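Local coordinates for 6-carboxyhexanoate--coa ligase (Bacillus subtilis, PDB 5FLG), which is a dimeric bacterial ligase of the 6-carboxyhexanoate--CoA ligase family, modelled with phosphoaminophosphonic acid-adenylate ester, magnesium ions and pimelic acid, at residues 147-152 and 245-250; 6-11 and 32-37; 10-15 and 63-68; 74-79 and 250-255. One frame throughout, in Å; residues are numbered along the deposited sequence.

Contact 1 (147-152 and 245-250). With ANP (phosphoaminophosphonic acid-adenylate ester), chain D.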
# COMPACT_ATOMS: atom_id res chain seq x y z
N VAL A 147 -13.72 8.80 4.21
CA VAL A 147 -14.31 7.98 5.25
C VAL A 147 -13.76 6.57 5.15
O VAL A 147 -13.65 6.00 4.07
CB VAL A 147 -15.84 7.96 5.09
CG1 VAL A 147 -16.47 7.13 6.19
CG2 VAL A 147 -16.37 9.40 5.12
N SER A 148 -13.31 6.06 6.29
CA SER A 148 -12.63 4.81 6.31
C SER A 148 -13.14 3.93 7.47
O SER A 148 -13.88 4.40 8.33
CB SER A 148 -11.15 5.10 6.44
OG SER A 148 -10.39 3.94 6.27
N ARG A 149 -12.72 2.67 7.48
CA ARG A 149 -12.94 1.77 8.61
C ARG A 149 -14.40 1.51 8.82
O ARG A 149 -14.90 1.53 9.96
CB ARG A 149 -12.36 2.35 9.88
CG ARG A 149 -10.86 2.38 9.83
CD ARG A 149 -10.30 3.01 11.08
NE ARG A 149 -8.85 2.94 11.07
CZ ARG A 149 -8.11 2.91 12.17
NH1 ARG A 149 -8.69 3.05 13.37
NH2 ARG A 149 -6.80 2.76 12.06
N MET A 150 -15.11 1.33 7.71
CA MET A 150 -16.48 0.84 7.76
C MET A 150 -16.63 -0.31 6.78
O MET A 150 -15.89 -0.38 5.79
CB MET A 150 -17.47 1.93 7.45
CG MET A 150 -17.50 2.38 5.98
SD MET A 150 -16.13 3.45 5.57
CE MET A 150 -16.64 4.10 3.99
N ASP A 151 -17.56 -1.21 7.04
CA ASP A 151 -17.80 -2.36 6.13
C ASP A 151 -19.07 -3.05 6.56
O ASP A 151 -19.68 -2.67 7.58
CB ASP A 151 -16.64 -3.34 6.26
CG ASP A 151 -16.41 -4.20 4.98
OD1 ASP A 151 -17.34 -4.34 4.16
OD2 ASP A 151 -15.26 -4.64 4.78
N TRP A 152 -19.48 -4.05 5.78
CA TRP A 152 -20.75 -4.70 5.93
C TRP A 152 -20.53 -6.13 5.45
O TRP A 152 -20.39 -6.34 4.27
CB TRP A 152 -21.76 -4.02 5.01
CG TRP A 152 -23.16 -4.40 5.27
CD1 TRP A 152 -23.60 -5.53 5.88
CD2 TRP A 152 -24.32 -3.76 4.75
NE1 TRP A 152 -24.96 -5.59 5.85
CE2 TRP A 152 -25.43 -4.51 5.15
CE3 TRP A 152 -24.53 -2.64 3.95
CZ2 TRP A 152 -26.73 -4.08 4.96
CZ3 TRP A 152 -25.80 -2.29 3.65
CH2 TRP A 152 -26.90 -3.00 4.15
N LEU A 245 -14.58 10.60 11.14
CA LEU A 245 -14.92 9.99 9.86
C LEU A 245 -13.81 9.07 9.34
O LEU A 245 -14.08 8.05 8.70
CB LEU A 245 -15.23 11.07 8.82
CG LEU A 245 -16.48 11.89 9.15
CD1 LEU A 245 -16.54 13.11 8.26
CD2 LEU A 245 -17.74 11.06 8.98
N GLU A 246 -12.57 9.43 9.60
CA GLU A 246 -11.45 8.64 9.13
C GLU A 246 -11.13 7.44 10.02
O GLU A 246 -10.71 6.40 9.51
CB GLU A 246 -10.22 9.52 8.89
CG GLU A 246 -10.47 10.56 7.80
CD GLU A 246 -9.26 11.40 7.44
OE1 GLU A 246 -8.37 11.60 8.30
OE2 GLU A 246 -9.23 11.93 6.30
N LYS A 247 -11.44 7.52 11.32
CA LYS A 247 -10.87 6.56 12.28
C LYS A 247 -11.85 5.68 13.08
O LYS A 247 -11.44 4.67 13.66
CB LYS A 247 -9.94 7.28 13.24
CG LYS A 247 -8.75 7.92 12.54
CD LYS A 247 -7.88 6.86 11.87
CE LYS A 247 -6.40 7.11 12.10
NZ LYS A 247 -5.90 8.13 11.14
N GLN A 248 -13.12 6.03 13.09
CA GLN A 248 -14.08 5.33 13.94
C GLN A 248 -14.61 4.06 13.24
O GLN A 248 -15.12 4.14 12.14
CB GLN A 248 -15.22 6.26 14.28
CG GLN A 248 -16.20 5.72 15.30
CD GLN A 248 -17.61 6.23 15.03
OE1 GLN A 248 -17.99 6.47 13.87
NE2 GLN A 248 -18.40 6.41 16.09
N PRO A 249 -14.38 2.89 13.83
CA PRO A 249 -14.67 1.68 13.08
C PRO A 249 -16.12 1.24 13.22
O PRO A 249 -16.67 1.22 14.32
CB PRO A 249 -13.71 0.63 13.65
CG PRO A 249 -13.29 1.15 14.98
CD PRO A 249 -13.51 2.64 15.00
N ILE A 250 -16.75 0.94 12.10
CA ILE A 250 -18.15 0.66 12.03
C ILE A 250 -18.35 -0.61 11.21
O ILE A 250 -17.80 -0.76 10.13
CB ILE A 250 -18.88 1.81 11.36
CG1 ILE A 250 -18.83 3.07 12.25
CG2 ILE A 250 -20.32 1.45 11.12
CD1 ILE A 250 -19.87 3.07 13.34
PG ANP D . -14.81 3.28 -6.90
O1G ANP D . -13.76 2.28 -7.29
O2G ANP D . -15.63 3.74 -8.07
O3G ANP D . -15.69 2.89 -5.75
PB ANP D . -14.53 5.75 -5.28
O1B ANP D . -15.03 4.99 -4.10
O2B ANP D . -13.47 6.78 -5.20
N3B ANP D . -13.88 4.62 -6.41
PA ANP D . -17.33 6.08 -5.84
O1A ANP D . -18.07 6.15 -7.09
O2A ANP D . -17.47 4.94 -4.87
O3A ANP D . -15.77 6.41 -6.07
O5' ANP D . -17.76 7.47 -5.04
C5' ANP D . -18.09 8.63 -5.76
C4' ANP D . -17.39 9.83 -5.12
O4' ANP D . -17.75 9.89 -3.73
C3' ANP D . -15.87 9.70 -5.17
O3' ANP D . -15.34 10.34 -6.33
C2' ANP D . -15.44 10.46 -3.95
O2' ANP D . -15.47 11.86 -4.24
C1' ANP D . -16.55 10.13 -2.99
N9 ANP D . -16.14 8.98 -2.17
C8 ANP D . -16.07 7.66 -2.54
N7 ANP D . -15.73 6.89 -1.48
C5 ANP D . -15.54 7.75 -0.43
C6 ANP D . -15.13 7.65 0.98
N6 ANP D . -14.81 6.48 1.55
N1 ANP D . -15.08 8.78 1.73
C2 ANP D . -15.36 9.97 1.20
N3 ANP D . -15.81 10.16 -0.06
C4 ANP D . -15.80 9.11 -0.91

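Contact 2 (6-11 and 32-37). With ANP (phosphoaminophosphonic acid-adenylate ester), chain D.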
# COMPACT_ATOMS: atom_id res chain seq x y z
N GLU A 6 -12.88 -10.08 18.81
CA GLU A 6 -12.13 -10.38 17.59
C GLU A 6 -11.36 -9.16 17.07
O GLU A 6 -11.83 -8.02 17.15
CB GLU A 6 -13.05 -10.90 16.50
CG GLU A 6 -12.29 -11.53 15.34
CD GLU A 6 -13.21 -12.23 14.35
OE1 GLU A 6 -14.41 -11.88 14.30
OE2 GLU A 6 -12.74 -13.14 13.63
N THR A 7 -10.16 -9.39 16.56
CA THR A 7 -9.33 -8.32 16.02
C THR A 7 -9.69 -8.00 14.57
O THR A 7 -9.74 -8.91 13.72
CB THR A 7 -7.85 -8.66 16.14
OG1 THR A 7 -7.53 -8.84 17.53
CG2 THR A 7 -6.97 -7.54 15.59
N PHE A 8 -9.92 -6.72 14.30
CA PHE A 8 -10.23 -6.27 12.97
C PHE A 8 -9.12 -5.43 12.32
O PHE A 8 -8.22 -4.91 13.01
CB PHE A 8 -11.54 -5.50 12.95
CG PHE A 8 -12.76 -6.39 12.96
CD1 PHE A 8 -13.25 -6.91 14.15
CD2 PHE A 8 -13.43 -6.69 11.78
CE1 PHE A 8 -14.33 -7.78 14.15
CE2 PHE A 8 -14.50 -7.57 11.77
CZ PHE A 8 -14.93 -8.16 12.95
N TYR A 9 -9.11 -5.46 10.98
CA TYR A 9 -8.07 -4.82 10.19
C TYR A 9 -8.69 -3.91 9.17
O TYR A 9 -9.67 -4.26 8.53
CB TYR A 9 -7.20 -5.88 9.49
CG TYR A 9 -6.40 -6.71 10.44
CD1 TYR A 9 -7.00 -7.73 11.14
CD2 TYR A 9 -5.08 -6.43 10.70
CE1 TYR A 9 -6.31 -8.48 12.06
CE2 TYR A 9 -4.35 -7.20 11.59
CZ TYR A 9 -4.98 -8.19 12.29
OH TYR A 9 -4.32 -8.92 13.24
N SER A 10 -8.17 -2.67 9.10
CA SER A 10 -8.52 -1.73 8.06
C SER A 10 -7.72 -2.05 6.80
O SER A 10 -6.50 -2.11 6.84
CB SER A 10 -8.17 -0.29 8.52
OG SER A 10 -8.46 0.63 7.48
N VAL A 11 -8.39 -2.21 5.68
CA VAL A 11 -7.70 -2.50 4.41
C VAL A 11 -8.13 -1.47 3.41
O VAL A 11 -9.34 -1.32 3.15
CB VAL A 11 -8.00 -3.90 3.84
CG1 VAL A 11 -7.04 -4.22 2.70
CG2 VAL A 11 -7.87 -4.98 4.90
N GLU A 32 -12.30 0.88 0.84
CA GLU A 32 -11.95 0.65 2.22
C GLU A 32 -12.75 -0.46 2.83
O GLU A 32 -13.89 -0.61 2.52
CB GLU A 32 -12.11 1.96 3.03
CG GLU A 32 -13.29 2.79 2.58
CD GLU A 32 -12.98 3.67 1.39
OE1 GLU A 32 -11.92 4.34 1.40
OE2 GLU A 32 -13.86 3.80 0.51
N ARG A 33 -12.13 -1.27 3.67
CA ARG A 33 -12.77 -2.47 4.16
C ARG A 33 -12.34 -2.61 5.59
O ARG A 33 -11.36 -2.02 6.01
CB ARG A 33 -12.32 -3.73 3.36
CG ARG A 33 -12.69 -3.70 1.88
CD ARG A 33 -14.19 -3.86 1.62
NE ARG A 33 -14.66 -5.14 2.16
CZ ARG A 33 -14.45 -6.33 1.58
NH1 ARG A 33 -13.89 -6.40 0.38
NH2 ARG A 33 -14.80 -7.45 2.20
N LEU A 34 -13.13 -3.33 6.37
CA LEU A 34 -12.79 -3.65 7.74
C LEU A 34 -13.11 -5.13 8.00
O LEU A 34 -14.24 -5.52 7.97
CB LEU A 34 -13.61 -2.73 8.64
CG LEU A 34 -13.41 -2.84 10.14
CD1 LEU A 34 -12.03 -2.29 10.49
CD2 LEU A 34 -14.50 -2.07 10.86
N ILE A 35 -12.10 -5.92 8.37
CA ILE A 35 -12.22 -7.36 8.28
C ILE A 35 -11.40 -8.08 9.32
O ILE A 35 -10.40 -7.55 9.82
CB ILE A 35 -11.74 -7.88 6.91
CG1 ILE A 35 -10.33 -7.36 6.63
CG2 ILE A 35 -12.72 -7.47 5.82
CD1 ILE A 35 -9.50 -8.31 5.77
N PRO A 36 -11.85 -9.27 9.71
CA PRO A 36 -10.97 -10.18 10.41
C PRO A 36 -9.83 -10.69 9.55
O PRO A 36 -9.93 -10.66 8.32
CB PRO A 36 -11.90 -11.34 10.81
CG PRO A 36 -13.09 -11.22 9.96
CD PRO A 36 -13.08 -9.91 9.23
N PHE A 37 -8.81 -11.23 10.20
CA PHE A 37 -7.56 -11.44 9.56
C PHE A 37 -7.65 -12.57 8.53
O PHE A 37 -6.92 -12.58 7.55
CB PHE A 37 -6.50 -11.77 10.59
CG PHE A 37 -5.10 -11.81 10.02
CD1 PHE A 37 -4.42 -10.63 9.77
CD2 PHE A 37 -4.49 -13.02 9.70
CE1 PHE A 37 -3.13 -10.66 9.26
CE2 PHE A 37 -3.22 -13.06 9.19
CZ PHE A 37 -2.54 -11.88 8.96
PG ANP D . -14.81 3.28 -6.90
O1G ANP D . -13.76 2.28 -7.29
O2G ANP D . -15.63 3.74 -8.07
O3G ANP D . -15.69 2.89 -5.75
PB ANP D . -14.53 5.75 -5.28
O1B ANP D . -15.03 4.99 -4.10
O2B ANP D . -13.47 6.78 -5.20
N3B ANP D . -13.88 4.62 -6.41
PA ANP D . -17.33 6.08 -5.84
O1A ANP D . -18.07 6.15 -7.09
O2A ANP D . -17.47 4.94 -4.87
O3A ANP D . -15.77 6.41 -6.07
O5' ANP D . -17.76 7.47 -5.04
C5' ANP D . -18.09 8.63 -5.76
C4' ANP D . -17.39 9.83 -5.12
O4' ANP D . -17.75 9.89 -3.73
C3' ANP D . -15.87 9.70 -5.17
O3' ANP D . -15.34 10.34 -6.33
C2' ANP D . -15.44 10.46 -3.95
O2' ANP D . -15.47 11.86 -4.24
C1' ANP D . -16.55 10.13 -2.99
N9 ANP D . -16.14 8.98 -2.17
C8 ANP D . -16.07 7.66 -2.54
N7 ANP D . -15.73 6.89 -1.48
C5 ANP D . -15.54 7.75 -0.43
C6 ANP D . -15.13 7.65 0.98
N6 ANP D . -14.81 6.48 1.55
N1 ANP D . -15.08 8.78 1.73
C2 ANP D . -15.36 9.97 1.20
N3 ANP D . -15.81 10.16 -0.06
C4 ANP D . -15.80 9.11 -0.91
O HOH W 1 -8.64 -11.22 13.19
O HOH W 2 -10.90 0.82 6.17

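Contact 3 (10-15 and 63-68)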
# COMPACT_ATOMS: atom_id res chain seq x y z
N SER A 10 -8.17 -2.67 9.10
CA SER A 10 -8.52 -1.73 8.06
C SER A 10 -7.72 -2.05 6.80
O SER A 10 -6.50 -2.11 6.84
CB SER A 10 -8.17 -0.29 8.52
OG SER A 10 -8.46 0.63 7.48
N VAL A 11 -8.39 -2.21 5.68
CA VAL A 11 -7.70 -2.50 4.41
C VAL A 11 -8.13 -1.47 3.41
O VAL A 11 -9.34 -1.32 3.15
CB VAL A 11 -8.00 -3.90 3.84
CG1 VAL A 11 -7.04 -4.22 2.70
CG2 VAL A 11 -7.87 -4.98 4.90
N ARG A 12 -7.17 -0.68 2.92
CA ARG A 12 -7.46 0.45 2.06
C ARG A 12 -6.68 0.36 0.76
O ARG A 12 -5.58 -0.21 0.72
CB ARG A 12 -7.08 1.77 2.76
CG ARG A 12 -8.01 2.11 3.91
CD ARG A 12 -7.62 3.45 4.54
NE ARG A 12 -6.33 3.36 5.21
CZ ARG A 12 -5.59 4.41 5.56
NH1 ARG A 12 -5.91 5.62 5.13
NH2 ARG A 12 -4.52 4.25 6.31
N MET A 13 -7.26 0.96 -0.27
CA MET A 13 -6.69 0.93 -1.60
C MET A 13 -6.97 2.27 -2.25
O MET A 13 -8.08 2.76 -2.22
CB MET A 13 -7.33 -0.19 -2.46
CG MET A 13 -6.83 -0.23 -3.91
SD MET A 13 -7.78 0.79 -5.09
CE MET A 13 -9.37 -0.01 -5.08
N ARG A 14 -6.01 2.72 -3.04
CA ARG A 14 -6.31 3.73 -4.01
C ARG A 14 -5.51 3.52 -5.28
O ARG A 14 -4.41 2.93 -5.27
CB ARG A 14 -6.01 5.09 -3.40
CG ARG A 14 -4.57 5.24 -2.99
CD ARG A 14 -4.45 6.45 -2.08
NE ARG A 14 -3.07 6.85 -1.84
CZ ARG A 14 -2.61 7.25 -0.66
NH1 ARG A 14 -3.39 7.23 0.42
NH2 ARG A 14 -1.35 7.64 -0.55
N ALA A 15 -6.03 4.05 -6.36
CA ALA A 15 -5.43 3.83 -7.66
C ALA A 15 -5.61 5.06 -8.51
O ALA A 15 -6.65 5.72 -8.45
CB ALA A 15 -6.06 2.61 -8.34
N GLN A 63 -1.86 1.68 -4.41
CA GLN A 63 -1.46 1.30 -3.08
C GLN A 63 -2.55 0.50 -2.38
O GLN A 63 -3.71 0.88 -2.40
CB GLN A 63 -1.22 2.55 -2.24
CG GLN A 63 -0.15 3.45 -2.80
CD GLN A 63 0.19 4.62 -1.85
OE1 GLN A 63 -0.66 5.46 -1.54
NE2 GLN A 63 1.46 4.71 -1.47
N ILE A 64 -2.15 -0.50 -1.61
CA ILE A 64 -3.08 -1.27 -0.81
C ILE A 64 -2.38 -1.44 0.51
O ILE A 64 -1.20 -1.74 0.55
CB ILE A 64 -3.35 -2.69 -1.38
CG1 ILE A 64 -3.84 -2.62 -2.81
CG2 ILE A 64 -4.36 -3.40 -0.53
CD1 ILE A 64 -4.28 -3.96 -3.41
N GLN A 65 -3.10 -1.17 1.59
CA GLN A 65 -2.51 -1.19 2.91
C GLN A 65 -3.47 -1.88 3.88
O GLN A 65 -4.67 -1.69 3.80
CB GLN A 65 -2.22 0.24 3.35
CG GLN A 65 -1.86 0.38 4.82
CD GLN A 65 -1.82 1.84 5.28
OE1 GLN A 65 -2.49 2.22 6.25
NE2 GLN A 65 -1.00 2.64 4.61
N PHE A 66 -2.93 -2.57 4.87
CA PHE A 66 -3.73 -3.00 6.00
C PHE A 66 -3.05 -2.70 7.31
O PHE A 66 -1.83 -2.61 7.39
CB PHE A 66 -4.16 -4.48 5.90
CG PHE A 66 -3.09 -5.46 6.23
CD1 PHE A 66 -2.68 -5.64 7.54
CD2 PHE A 66 -2.66 -6.38 5.26
CE1 PHE A 66 -1.72 -6.58 7.85
CE2 PHE A 66 -1.80 -7.41 5.60
CZ PHE A 66 -1.32 -7.51 6.89
N GLU A 67 -3.88 -2.46 8.32
CA GLU A 67 -3.40 -2.20 9.66
C GLU A 67 -4.44 -2.58 10.68
O GLU A 67 -5.63 -2.47 10.46
CB GLU A 67 -3.06 -0.72 9.85
CG GLU A 67 -4.30 0.16 9.91
CD GLU A 67 -4.00 1.65 9.78
OE1 GLU A 67 -2.84 2.06 10.05
OE2 GLU A 67 -4.96 2.40 9.46
N GLU A 68 -3.96 -3.16 11.76
CA GLU A 68 -4.78 -3.47 12.90
C GLU A 68 -5.51 -2.24 13.41
O GLU A 68 -4.92 -1.17 13.56
CB GLU A 68 -3.89 -4.01 14.02
CG GLU A 68 -4.66 -4.63 15.16
CD GLU A 68 -3.75 -5.27 16.20
OE1 GLU A 68 -2.51 -5.29 16.03
OE2 GLU A 68 -4.31 -5.85 17.14
O HOH W 3 -5.25 0.73 6.13

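Contact 4 (74-79 and 250-255)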
# COMPACT_ATOMS: atom_id res chain seq x y z
N LYS A 74 -17.94 -0.84 16.55
CA LYS A 74 -19.32 -0.62 16.87
C LYS A 74 -20.10 -1.13 15.71
O LYS A 74 -19.80 -0.78 14.56
CB LYS A 74 -19.57 0.88 17.02
CG LYS A 74 -21.04 1.23 17.10
CD LYS A 74 -21.72 0.50 18.25
CE LYS A 74 -23.16 0.96 18.38
NZ LYS A 74 -23.63 0.90 19.80
N THR A 75 -21.25 -1.72 16.01
CA THR A 75 -22.12 -2.29 15.00
C THR A 75 -23.41 -1.52 15.00
O THR A 75 -24.03 -1.43 16.02
CB THR A 75 -22.38 -3.78 15.32
OG1 THR A 75 -21.15 -4.49 15.17
CG2 THR A 75 -23.38 -4.39 14.41
N ILE A 76 -23.86 -1.11 13.82
CA ILE A 76 -25.10 -0.39 13.63
C ILE A 76 -25.93 -0.97 12.51
O ILE A 76 -25.43 -1.75 11.68
CB ILE A 76 -24.85 1.08 13.27
CG1 ILE A 76 -24.01 1.19 12.02
CG2 ILE A 76 -24.17 1.82 14.42
CD1 ILE A 76 -23.89 2.60 11.48
N GLN A 77 -27.21 -0.65 12.53
CA GLN A 77 -28.13 -0.88 11.44
C GLN A 77 -27.90 0.04 10.26
O GLN A 77 -27.40 1.13 10.42
CB GLN A 77 -29.57 -0.67 11.89
CG GLN A 77 -30.02 -1.58 13.00
CD GLN A 77 -30.47 -2.94 12.50
OE1 GLN A 77 -30.06 -3.94 13.06
NE2 GLN A 77 -31.32 -2.98 11.47
N PRO A 78 -28.14 -0.48 9.04
CA PRO A 78 -28.17 0.39 7.89
C PRO A 78 -29.34 1.34 8.02
O PRO A 78 -30.34 1.01 8.64
CB PRO A 78 -28.36 -0.58 6.70
CG PRO A 78 -29.11 -1.72 7.30
CD PRO A 78 -28.59 -1.85 8.72
N LEU A 79 -29.21 2.50 7.42
CA LEU A 79 -30.36 3.37 7.21
C LEU A 79 -31.45 2.62 6.50
O LEU A 79 -31.18 1.85 5.58
CB LEU A 79 -29.95 4.59 6.39
CG LEU A 79 -28.93 5.54 7.02
CD1 LEU A 79 -28.39 6.49 5.97
CD2 LEU A 79 -29.50 6.30 8.21
N ILE A 250 -16.75 0.94 12.10
CA ILE A 250 -18.15 0.66 12.03
C ILE A 250 -18.35 -0.61 11.21
O ILE A 250 -17.80 -0.76 10.13
CB ILE A 250 -18.88 1.81 11.36
CG1 ILE A 250 -18.83 3.07 12.25
CG2 ILE A 250 -20.32 1.45 11.12
CD1 ILE A 250 -19.87 3.07 13.34
N LEU A 251 -19.13 -1.54 11.75
CA LEU A 251 -19.68 -2.63 10.95
C LEU A 251 -21.18 -2.49 10.84
O LEU A 251 -21.84 -2.13 11.82
CB LEU A 251 -19.36 -3.98 11.58
CG LEU A 251 -17.92 -4.42 11.50
CD1 LEU A 251 -17.72 -5.73 12.27
CD2 LEU A 251 -17.46 -4.58 10.06
N ILE A 252 -21.71 -2.72 9.65
CA ILE A 252 -23.14 -2.72 9.46
C ILE A 252 -23.69 -4.14 9.71
O ILE A 252 -23.19 -5.12 9.18
CB ILE A 252 -23.50 -2.28 8.05
CG1 ILE A 252 -22.85 -0.95 7.72
CG2 ILE A 252 -25.00 -2.23 7.90
CD1 ILE A 252 -23.32 0.19 8.60
N GLU A 253 -24.72 -4.25 10.52
CA GLU A 253 -25.42 -5.51 10.66
C GLU A 253 -26.89 -5.21 10.69
O GLU A 253 -27.38 -4.54 11.60
CB GLU A 253 -25.03 -6.24 11.94
CG GLU A 253 -25.55 -7.67 11.95
CD GLU A 253 -25.61 -8.29 13.33
OE1 GLU A 253 -24.66 -8.10 14.13
OE2 GLU A 253 -26.60 -9.03 13.59
N TRP A 254 -27.58 -5.66 9.65
CA TRP A 254 -29.02 -5.50 9.62
C TRP A 254 -29.69 -6.64 10.39
O TRP A 254 -29.29 -7.78 10.26
CB TRP A 254 -29.48 -5.49 8.21
CG TRP A 254 -30.94 -5.65 8.07
CD1 TRP A 254 -31.87 -4.69 8.28
CD2 TRP A 254 -31.63 -6.82 7.64
NE1 TRP A 254 -33.12 -5.20 8.01
CE2 TRP A 254 -32.99 -6.49 7.60
CE3 TRP A 254 -31.23 -8.09 7.24
CZ2 TRP A 254 -33.96 -7.39 7.14
CZ3 TRP A 254 -32.19 -8.99 6.82
CH2 TRP A 254 -33.54 -8.64 6.80
N GLU A 255 -30.55 -6.29 11.33
CA GLU A 255 -31.26 -7.28 12.15
C GLU A 255 -32.57 -7.65 11.52
O GLU A 255 -33.52 -6.87 11.53
CB GLU A 255 -31.56 -6.71 13.54
CG GLU A 255 -30.33 -6.17 14.26
CD GLU A 255 -29.70 -7.18 15.19
OE1 GLU A 255 -30.43 -7.72 16.06
OE2 GLU A 255 -28.47 -7.40 15.09

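Contact 1 (147-152 and 245-250)
V147, lying against L245 near the end of helix 238-247, and M150 belong to the pocket that holds the adenine of phosphoaminophosphonic acid-adenylate ester. Two backbone bonds read the base: V147 N reaches ANP N1 at 2.8 Å, and ANP N6 donates a hydrogen bond to V147 O, also at 2.8 Å. Because these two bonds use main-chain atoms, the valine side chain can serve as an apolar wall, its CG2 lying near ANP N1. The next amide, S148 N, bonds to L245 O at 3.2 Å and ties the reading loop to the helix. M150 brings its methyl CE to 3.9 Å from ANP N6, a bend at chi2 turning the flexible side chain to the ligand.

R149 stretches out from CG to NE, long enough to carry its guanidinium to the end of the helix. There NH1 meets K247 O at 3.2 Å on a lone pair, while K247 CD lies over the centre of the guanidinium face. The stronger partner of NH1 is E71, and NH2 has E67, so the charge is probably well balanced. Beyond it the chains become parallel strands: I250 N bonds to R149 O at 2.9 Å, and D151 N to I250 O at 3.1 Å.

K181 NZ of helix 170-184 bonds to S148 O as well as L245 O and Q248 O, so bridging both segments, and strand 250-252 lies between strands 150-151 and 74-76.

Contact 2 (6-11 and 32-37)
Y9 and I35 pair across a beta hairpin, formed by strands 8-17 and 26-36 at one side of a three-stranded antiparallel sheet. They are a hydrogen-bonded pair, with Y9 N reaching I35 O at 2.7 Å and I35 N returning a bond to Y9 O. V11 and R33 repeat the pattern further along. V11 N meets R33 O at 3.0 Å along a nearly straight line (171°), although the donor stands well above the carbonyl plane. R33 O also accepts from a water that bonds to S10 OG.

Y9, V11 and I35 share one face, where beta-branched residues suit the extended chain. With chi1 at 53°, I35 sends its CG1 branch toward V11, and its CD1 lies 3.8 Å from V11 CG2; M40 and L47 of helix 40-52 also cover V11. F37 CD1 comes over one face of the Y9 ring, toward its rim and 3.6 Å from Y9 CZ, with the planes at 57°. K58 of the second subunit makes a cation-pi contact with F37. F8 and P36 run side by side, F8 CE2 lying 3.7 Å from P36 CD.

At the other end E32 reaches the nucleotide, receiving a weak bond from ANP N6 at OE2 (3.0 Å), an atom that also meets R146 in a salt bridge. Between T7 and F37 a water donates to T7 O at 2.6 Å and accepts from F37 N at 3.0 Å.

Contact 3 (10-15 and 63-68)
R12 and Q65 stand side by side, pointing the same way, on one face of the antiparallel sheet in which strand 8-17 is flanked by 26-36 and 61-68. Their flat ends are turned almost at right angles (87°), and the bond from R12 NH2 to Q65 OE1, though 2.9 Å long, is weak because it is bent to 130° at the hydrogen. The guanidinium lies much closer to parallel with the E67 carboxylate, 20° between planes, but this salt bridge is long: R12 NH2 to E67 OE2 is 3.7 Å. E67 OE2 is shared with R149, so one carboxylate probably offsets two positive charges. Long polar side chains suit this face, which is only partly buried.

The opposite face is apolar and packs on helix 40-52. V11 and F66 lie alongside each other, with V11 CG2 3.9 Å from F66 CB, while the F66 ring leads away toward M40. M13 and I64 meet at an angle, M13 CG being 4.0 Å from I64 CG1, and the thioether bends off toward L47.

Beneath the side chains the backbone pairs regularly: R12 N to Q65 O and Q65 N to R12 O are both 2.8 Å. Residues 63-67 also pair antiparallel with a strand of the second subunit, continuing the sheet across the dimer interface; Q63 NE2 bonds there to Q65 OE1 of that subunit. A bend at chi3 turns the R12 guanidinium so that a water sits in plane at its edge, accepting from R12 NE at 3.0 Å.

Contact 4 (74-79 and 250-255)
Strands 74-76 and 250-252 run parallel with a 33° twist, pairing K74 with I250, T75 with L251 and I76 with I252. The bonds fan out from L251 in the usual parallel pattern: L251 N donates to K74 O at 3.0 Å, and L251 O accepts from I76 N at 3.0 Å. One step on, E253 N to I76 O at 2.8 Å completes the pair of I76 with I252.

I76 lies between two isoleucines of the facing strand. Its chi1 of 58° places CG1 between the backbone N and the carbonyl carbon, and from there CD1 touches I250 CG2 at 3.8 Å while CG1 touches I252 CD1 at 3.6 Å. Branched aliphatic side chains fill this face closely and favour the extended backbone. P78 continues the apolar row beyond the strand, its CD 3.7 Å from I252 CG2 and 3.8 Å from W254 CB; with no N-H to donate, proline suits a position after the last sheet bond. On the other face, beside L251, T75 turns its methyl CG2 against E253 CB at 3.5 Å.

The isoleucine face looks to helix 170-184, where R184 touches I76, K181 touches I250 and S180 touches I252. Helix 154-164 takes the W254 end: N156 OD1 accepts from W254 N, the W160 ring meets that of W254 edge-to-face, and P78 also packs on W160.

How the contacts relate
Along the chain, contacts 2 and 3 start from the same strand, 8-17, and both close before contact 1 opens; contact 1 is nested inside the loop closed by contact 4. Contacts 2 and 3, with centres 10 Å apart, build the antiparallel sheet and both touch the second subunit. Contacts 1 and 4, with centres about 12 Å apart, share I250 and build the small parallel sheet. Contact 1 joins the two systems through D151 with R33 and R149 with E67; contact 2 also packs on contact 4 through F8 and L34 against L251; contacts 3 and 4, 22 Å between centres, do not touch. Contacts 1 and 2 meet the same nucleotide, so its pocket is tied to the dimer-spanning sheet.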